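Local coordinates for hypothetical protein (Vibrio cholerae, PDB 2V1L) that is of unknown function but belongs to the DUF2787 family, is encoded on a pathogenicity island and shares structural homology with human p32, at residues L5-H10 against D69-I74; T9-S14 against L94-Q99; M43-S48 against D140-T145. One frame throughout, in Å; residues are numbered along the deposited sequence.

The three contacts tie the N- and C-terminal segments to one curled antiparallel sheet. Contacts 1 and 2 start from the same stretch before helix 15-29, share Thr9 and His10, and have centres about 12 Å apart; they dock this stretch on the start of strand 72-82 and on its neighbour, strand 95-97, and touch where Ile74 packs on Ile13 and Phe98. Contact 3 adds strand 141-144 to strand 41-46, its centre about 22 Å from that of contact 1 and about 20 Å from that of contact 2. Along the chain its segments alternate with those of the other two. Contacts 2 and 3 lie on opposite sides of the chain's centre, so the two terminal segments are fastened to separate regions of the sheet.

Contact 1 (L5-H10 against D69-I74); sequences LFKPTH and DGQWCI
Leu5 and Trp72 meet through their backbones: Trp72 N donates a hydrogen bond to Leu5 O at 2.8 Å, bent to 139° at the hydrogen. The same oxygen lies at the edge of the indole, near its plane. One residue on, Phe6 CA faces Trp72 O at 3.4 Å in a CA-H...O contact, and the two residues form a single isolated beta bridge. Their side chains meet obliquely, with CD1 of Phe6 3.7 Å from CB of Trp72. Phe6 CG stands anti to its own carbonyl carbon (chi1 -56°), which places the ring beside helix 15-29, against Leu21 and Ala22 and nearly parallel to the ring of His18. Trp72 uses its indole differently, reaching Leu25 of that helix and Leu64 of strand 60-66.

Gln71 reaches across to Lys7. Its CG sits between the backbone N and the carbonyl carbon (chi1 76°), and the chain then runs extended, bringing NE2 to 3.2 Å from Lys7 O. A cis peptide precedes Pro8, and beyond it the side chains of Thr9 and Ile74 cross at about a right angle, their CG2 methyls 3.6 Å apart. Ile74 continues the apolar layer onto Phe17, Ile62 and Phe98.

The chemistry is thus divided: one backbone bond and a CA-H...O contact mark the single bridge, Gln71 reaches over Lys7, and Phe6, Thr9 and Ile74 give apolar contact. With one bridge rather than a continuing strand pair, the N-terminal segment lies as a loop against the start of strand 72-82, paired at one point only.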
# COMPACT_ATOMS: atom_id res chain seq x y z
N LEU A 5 9.95 1.23 14.85
CA LEU A 5 10.10 2.38 13.92
C LEU A 5 8.75 2.80 13.28
O LEU A 5 8.52 4.00 13.04
CB LEU A 5 11.17 2.09 12.85
CG LEU A 5 11.63 3.25 11.95
CD1 LEU A 5 12.23 4.39 12.78
CD2 LEU A 5 12.60 2.81 10.87
N PHE A 6 7.89 1.82 13.00
CA PHE A 6 6.51 2.07 12.60
C PHE A 6 5.62 1.45 13.65
O PHE A 6 5.83 0.29 14.02
CB PHE A 6 6.16 1.37 11.27
CG PHE A 6 7.05 1.72 10.13
CD1 PHE A 6 6.78 2.83 9.34
CD2 PHE A 6 8.14 0.92 9.81
CE1 PHE A 6 7.61 3.15 8.27
CE2 PHE A 6 8.97 1.24 8.74
CZ PHE A 6 8.71 2.35 7.98
N LYS A 7 4.63 2.19 14.13
CA LYS A 7 3.65 1.61 15.06
C LYS A 7 2.41 2.47 15.29
O LYS A 7 2.46 3.70 15.16
CB LYS A 7 4.28 1.31 16.43
CG LYS A 7 5.02 -0.02 16.54
CD LYS A 7 5.62 -0.21 17.93
CE LYS A 7 7.02 -0.80 17.84
NZ LYS A 7 7.45 -1.44 19.12
N PRO A 8 1.28 1.80 15.62
CA PRO A 8 0.75 0.53 15.13
C PRO A 8 -0.62 0.76 14.44
O PRO A 8 -1.11 1.89 14.42
CB PRO A 8 0.57 -0.25 16.43
CG PRO A 8 0.32 0.86 17.52
CD PRO A 8 0.54 2.21 16.83
N THR A 9 -1.21 -0.29 13.87
CA THR A 9 -2.53 -0.20 13.23
C THR A 9 -3.36 -1.44 13.56
O THR A 9 -2.84 -2.40 14.14
CB THR A 9 -2.46 -0.02 11.68
OG1 THR A 9 -2.25 -1.28 11.05
CG2 THR A 9 -1.36 0.94 11.27
N HIS A 10 -4.63 -1.41 13.16
CA HIS A 10 -5.59 -2.49 13.46
C HIS A 10 -5.59 -3.60 12.42
O HIS A 10 -6.40 -4.54 12.50
CB HIS A 10 -7.01 -1.91 13.64
CG HIS A 10 -7.14 -1.00 14.82
ND1 HIS A 10 -7.84 -1.35 15.96
CD2 HIS A 10 -6.64 0.24 15.06
CE1 HIS A 10 -7.78 -0.36 16.84
NE2 HIS A 10 -7.05 0.61 16.32
N ASP A 69 6.81 12.13 18.38
CA ASP A 69 7.76 11.35 19.19
C ASP A 69 8.93 10.73 18.40
O ASP A 69 9.87 10.22 19.01
CB ASP A 69 7.02 10.29 20.05
CG ASP A 69 6.21 9.29 19.21
OD1 ASP A 69 5.16 9.67 18.64
OD2 ASP A 69 6.61 8.11 19.15
N GLY A 70 8.89 10.78 17.07
CA GLY A 70 10.00 10.29 16.24
C GLY A 70 9.68 9.16 15.26
O GLY A 70 10.25 9.12 14.17
N GLN A 71 8.78 8.26 15.65
CA GLN A 71 8.46 7.06 14.85
C GLN A 71 7.39 7.28 13.78
O GLN A 71 6.44 8.03 14.00
CB GLN A 71 8.08 5.88 15.76
CG GLN A 71 6.68 5.92 16.36
CD GLN A 71 6.31 4.62 17.06
OE1 GLN A 71 7.16 3.92 17.62
NE2 GLN A 71 5.02 4.28 17.03
N TRP A 72 7.54 6.60 12.64
CA TRP A 72 6.71 6.82 11.44
C TRP A 72 5.34 6.16 11.52
O TRP A 72 5.16 5.15 12.19
CB TRP A 72 7.43 6.33 10.19
CG TRP A 72 8.61 7.17 9.79
CD1 TRP A 72 9.87 7.11 10.31
CD2 TRP A 72 8.65 8.19 8.77
NE1 TRP A 72 10.69 8.03 9.69
CE2 TRP A 72 9.97 8.70 8.74
CE3 TRP A 72 7.71 8.72 7.88
CZ2 TRP A 72 10.37 9.72 7.86
CZ3 TRP A 72 8.10 9.73 6.99
CH2 TRP A 72 9.43 10.22 6.99
N CYS A 73 4.37 6.76 10.84
CA CYS A 73 2.99 6.26 10.83
C CYS A 73 2.56 5.98 9.39
O CYS A 73 2.76 6.82 8.52
CB CYS A 73 2.06 7.28 11.45
SG CYS A 73 2.65 7.88 13.07
N ILE A 74 1.99 4.80 9.15
CA ILE A 74 1.43 4.49 7.83
C ILE A 74 0.05 5.14 7.71
O ILE A 74 -0.85 4.85 8.50
CB ILE A 74 1.38 2.97 7.54
CG1 ILE A 74 0.88 2.70 6.12
CG2 ILE A 74 0.47 2.25 8.52
CD1 ILE A 74 1.37 1.41 5.60

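Contact 2 (T9-S14 against L94-Q99); sequences THLPIS and LDFDFQ
Phe96 meets Leu11 through a single pair of carbons, CD1 of the ring and CD1 of the leucine, 3.7 Å apart, with the two side chains crossing at about a right angle. It belongs to strand 95-97, which follows a corner in the chain at Leu94 and runs between strands 72-82 and 102-105 of the antiparallel sheet. The N-terminal loop packs its side chains on Phe96 of this strand and on Phe98 just beyond it, and pairs with neither. The Phe96 ring also stands edge-to-face with Tyr123 of helix 117-135, so Leu11 touches both the sheet's Phe96 and the helix's Tyr123. The loop is folded tightly here: Pro12 is the centre of an inverse gamma turn, closed by Ile13 N donating to Leu11 O at 2.7 Å, and Thr9 OG1 gives that same oxygen a second, weak bond. The turn presents Leu11 and Ile13 to the sheet together.

Past the strand, Phe98 receives most of the contact. Its CG lies anti to the carbonyl carbon (chi1 -58°), carrying the ring in among three side chains. Thr9 crosses it obliquely, CB 3.8 Å from Phe98 CD1; Leu11 crosses at about a right angle, CD1 3.7 Å from Phe98 CE1; and Ile13 comes from the opposite direction, CD1 4.1 Å from Phe98 CZ. Ile74 of strand 72-82 also packs on this ring, while the backbone of Phe98 is hydrogen-bonded to Glu75.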
# COMPACT_ATOMS: atom_id res chain seq x y z
N THR A 9 -1.21 -0.29 13.87
CA THR A 9 -2.53 -0.20 13.23
C THR A 9 -3.36 -1.44 13.56
O THR A 9 -2.84 -2.40 14.14
CB THR A 9 -2.46 -0.02 11.68
OG1 THR A 9 -2.25 -1.28 11.05
CG2 THR A 9 -1.36 0.94 11.27
N HIS A 10 -4.63 -1.41 13.16
CA HIS A 10 -5.59 -2.49 13.46
C HIS A 10 -5.59 -3.60 12.42
O HIS A 10 -6.40 -4.54 12.50
CB HIS A 10 -7.01 -1.91 13.64
CG HIS A 10 -7.14 -1.00 14.82
ND1 HIS A 10 -7.84 -1.35 15.96
CD2 HIS A 10 -6.64 0.24 15.06
CE1 HIS A 10 -7.78 -0.36 16.84
NE2 HIS A 10 -7.05 0.61 16.32
N LEU A 11 -4.70 -3.50 11.45
CA LEU A 11 -4.48 -4.55 10.46
C LEU A 11 -3.12 -5.22 10.71
O LEU A 11 -2.18 -4.56 11.13
CB LEU A 11 -4.57 -3.98 9.04
CG LEU A 11 -5.99 -3.65 8.57
CD1 LEU A 11 -5.97 -3.08 7.18
CD2 LEU A 11 -6.92 -4.86 8.65
N PRO A 12 -3.01 -6.54 10.44
CA PRO A 12 -1.78 -7.24 10.76
C PRO A 12 -0.64 -6.96 9.76
O PRO A 12 -0.24 -7.86 9.01
CB PRO A 12 -2.20 -8.70 10.73
CG PRO A 12 -3.29 -8.75 9.74
CD PRO A 12 -4.01 -7.44 9.84
N ILE A 13 -0.16 -5.71 9.75
CA ILE A 13 0.98 -5.32 8.94
C ILE A 13 2.18 -6.15 9.40
O ILE A 13 2.47 -6.24 10.61
CB ILE A 13 1.27 -3.79 9.00
CG1 ILE A 13 0.04 -3.00 8.51
CG2 ILE A 13 2.46 -3.41 8.13
CD1 ILE A 13 0.16 -1.49 8.68
N SER A 14 2.86 -6.77 8.42
CA SER A 14 3.98 -7.68 8.66
C SER A 14 5.29 -7.00 8.91
O SER A 14 5.56 -5.89 8.39
CB SER A 14 4.19 -8.57 7.43
OG SER A 14 3.22 -9.59 7.44
N LEU A 94 -8.11 -1.22 -4.29
CA LEU A 94 -8.13 -1.54 -2.88
C LEU A 94 -7.51 -0.34 -2.19
O LEU A 94 -6.53 0.22 -2.68
CB LEU A 94 -7.21 -2.72 -2.58
CG LEU A 94 -7.61 -4.14 -2.97
CD1 LEU A 94 -6.81 -4.61 -4.13
CD2 LEU A 94 -7.29 -5.05 -1.76
N ASP A 95 -8.06 0.03 -1.06
CA ASP A 95 -7.55 1.18 -0.30
C ASP A 95 -7.63 0.83 1.18
O ASP A 95 -8.66 0.35 1.65
CB ASP A 95 -8.37 2.44 -0.61
CG ASP A 95 -7.81 3.69 0.07
OD1 ASP A 95 -6.67 4.11 -0.24
OD2 ASP A 95 -8.52 4.24 0.92
N PHE A 96 -6.54 1.02 1.92
CA PHE A 96 -6.55 0.82 3.36
C PHE A 96 -6.20 2.16 3.95
O PHE A 96 -5.10 2.61 3.81
CB PHE A 96 -5.54 -0.26 3.79
CG PHE A 96 -5.78 -1.60 3.14
CD1 PHE A 96 -6.79 -2.45 3.61
CD2 PHE A 96 -5.04 -2.00 2.02
CE1 PHE A 96 -7.04 -3.70 2.98
CE2 PHE A 96 -5.26 -3.24 1.39
CZ PHE A 96 -6.28 -4.08 1.87
N ASP A 97 -7.16 2.83 4.57
CA ASP A 97 -6.94 4.20 5.03
C ASP A 97 -6.81 4.20 6.56
O ASP A 97 -7.79 4.06 7.28
CB ASP A 97 -8.09 5.11 4.55
CG ASP A 97 -7.82 6.61 4.80
OD1 ASP A 97 -7.17 6.96 5.81
OD2 ASP A 97 -8.27 7.43 3.99
N PHE A 98 -5.57 4.31 7.04
CA PHE A 98 -5.32 4.16 8.48
C PHE A 98 -5.67 5.45 9.26
O PHE A 98 -6.20 5.37 10.36
CB PHE A 98 -3.88 3.63 8.73
CG PHE A 98 -3.61 2.30 8.06
CD1 PHE A 98 -4.18 1.14 8.55
CD2 PHE A 98 -2.84 2.23 6.92
CE1 PHE A 98 -3.97 -0.07 7.92
CE2 PHE A 98 -2.61 1.02 6.29
CZ PHE A 98 -3.18 -0.13 6.78
N GLN A 99 -5.39 6.61 8.67
CA GLN A 99 -5.82 7.91 9.19
C GLN A 99 -7.29 7.90 9.58
O GLN A 99 -7.68 8.38 10.65
CB GLN A 99 -5.63 9.00 8.13
CG GLN A 99 -4.21 9.43 7.86
CD GLN A 99 -4.07 10.43 6.68
OE1 GLN A 99 -4.72 10.30 5.62
NE2 GLN A 99 -3.21 11.42 6.87

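Contact 3 (M43-S48 against D140-T145); sequences MNFRDS and DDISLT
Strands 43-46 and 141-144 run antiparallel, 171° between their directions, with Asn44-Ser143 and Arg46-Asp141 as hydrogen-bonded pairs and Met43-Leu144 and Phe45-Ile142 as non-hydrogen-bonded ones. Asn44 N gives a nearly straight bond to Ser143 O (2.9 Å), and Ser143 N returns one to Asn44 O. On the face of Phe45 and Met43, Ile142 CG2 lies over one face of the Phe45 ring, offset toward the rim, in a CH-pi contact 4.3 Å from its centroid, and Met43 lies alongside Leu144. Helix 15-29 packs on this face, touching Met43 and Phe45 through Ile24. Strand 141-144 is an edge strand of the curled sheet, since it pairs within the chain only with strand 41-46, whose other side pairs with strand 60-66.

The face of Asn44 and Arg46 is polar. Arg46 bends at chi3 (-91°), placing NE 3.9 Å from Asp141 OD2, a long salt bridge with the carboxylate oxygen near the guanidinium plane. A water accepts from Arg46 NH2 at 2.8 Å and donates weakly to Asp141 OD1. Where the strands end, Asp140 OD1 accepts from Ser48 N (2.9 Å) on its syn side, 26° out of the carboxylate plane, and Asp47 OD1 is bonded to Ser49 OG.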
# COMPACT_ATOMS: atom_id res chain seq x y z
N MET A 43 5.35 7.09 -1.14
CA MET A 43 6.03 6.09 -1.98
C MET A 43 5.09 5.64 -3.11
O MET A 43 3.91 5.38 -2.88
CB MET A 43 6.44 4.87 -1.15
CG MET A 43 7.40 5.12 0.01
SD MET A 43 7.79 3.60 0.93
CE MET A 43 8.80 4.23 2.26
N ASN A 44 5.62 5.52 -4.32
CA ASN A 44 4.88 4.95 -5.44
C ASN A 44 5.61 3.76 -6.04
O ASN A 44 6.83 3.82 -6.23
CB ASN A 44 4.63 5.99 -6.54
CG ASN A 44 3.61 7.03 -6.12
OD1 ASN A 44 3.96 8.01 -5.46
ND2 ASN A 44 2.35 6.82 -6.48
N PHE A 45 4.88 2.68 -6.30
CA PHE A 45 5.43 1.48 -6.93
C PHE A 45 4.69 1.35 -8.25
O PHE A 45 3.44 1.25 -8.25
CB PHE A 45 5.23 0.22 -6.04
CG PHE A 45 5.86 0.32 -4.68
CD1 PHE A 45 6.99 -0.44 -4.36
CD2 PHE A 45 5.33 1.16 -3.69
CE1 PHE A 45 7.56 -0.36 -3.11
CE2 PHE A 45 5.92 1.27 -2.44
CZ PHE A 45 7.04 0.52 -2.14
N ARG A 46 5.42 1.37 -9.36
CA ARG A 46 4.81 1.25 -10.69
C ARG A 46 5.49 0.21 -11.61
O ARG A 46 6.71 0.14 -11.66
CB ARG A 46 4.71 2.62 -11.40
CG ARG A 46 3.72 3.62 -10.73
CD ARG A 46 3.60 4.97 -11.51
NE ARG A 46 4.56 5.97 -11.01
CZ ARG A 46 4.26 7.03 -10.26
NH1 ARG A 46 3.01 7.28 -9.91
NH2 ARG A 46 5.23 7.85 -9.84
N ASP A 47 4.67 -0.59 -12.28
CA ASP A 47 5.07 -1.43 -13.39
C ASP A 47 4.81 -0.60 -14.67
O ASP A 47 3.67 -0.40 -15.09
CB ASP A 47 4.29 -2.76 -13.38
CG ASP A 47 4.31 -3.49 -14.73
OD1 ASP A 47 5.09 -3.09 -15.62
OD2 ASP A 47 3.54 -4.46 -14.94
N SER A 48 5.89 -0.11 -15.30
CA SER A 48 5.74 0.77 -16.47
C SER A 48 5.00 0.10 -17.62
O SER A 48 4.49 0.79 -18.50
CB SER A 48 7.09 1.29 -16.93
OG SER A 48 7.71 0.33 -17.78
N ASP A 140 9.38 -1.83 -12.19
CA ASP A 140 10.54 -1.11 -12.76
C ASP A 140 10.66 0.38 -12.38
O ASP A 140 11.58 1.06 -12.86
CB ASP A 140 10.60 -1.28 -14.28
CG ASP A 140 9.24 -1.19 -14.96
OD1 ASP A 140 8.23 -1.52 -14.32
OD2 ASP A 140 9.16 -0.81 -16.15
N ASP A 141 9.76 0.89 -11.53
CA ASP A 141 9.66 2.32 -11.23
C ASP A 141 9.17 2.53 -9.80
O ASP A 141 7.97 2.52 -9.55
CB ASP A 141 8.69 2.97 -12.25
CG ASP A 141 8.50 4.50 -12.06
OD1 ASP A 141 8.96 5.11 -11.06
OD2 ASP A 141 7.83 5.09 -12.95
N ILE A 142 10.09 2.70 -8.86
CA ILE A 142 9.74 2.99 -7.47
C ILE A 142 10.26 4.37 -7.06
O ILE A 142 11.47 4.59 -7.03
CB ILE A 142 10.30 1.94 -6.49
CG1 ILE A 142 9.82 0.53 -6.85
CG2 ILE A 142 9.93 2.29 -5.06
CD1 ILE A 142 10.33 -0.56 -5.93
N SER A 143 9.35 5.28 -6.75
CA SER A 143 9.71 6.66 -6.45
C SER A 143 9.30 7.07 -5.04
O SER A 143 8.35 6.51 -4.47
CB SER A 143 9.07 7.60 -7.48
OG SER A 143 7.72 7.87 -7.13
N LEU A 144 10.02 8.04 -4.47
CA LEU A 144 9.68 8.62 -3.16
C LEU A 144 9.55 10.15 -3.29
O LEU A 144 10.33 10.78 -3.99
CB LEU A 144 10.73 8.23 -2.10
CG LEU A 144 10.34 8.44 -0.64
CD1 LEU A 144 10.81 7.31 0.26
CD2 LEU A 144 10.88 9.77 -0.13
N THR A 145 8.54 10.73 -2.65
CA THR A 145 8.25 12.15 -2.82
C THR A 145 8.05 12.85 -1.48
O THR A 145 7.35 12.35 -0.60
CB THR A 145 7.00 12.38 -3.73
OG1 THR A 145 7.22 11.79 -5.01
CG2 THR A 145 6.73 13.86 -3.92
O HOH W 1 7.55 8.19 -11.41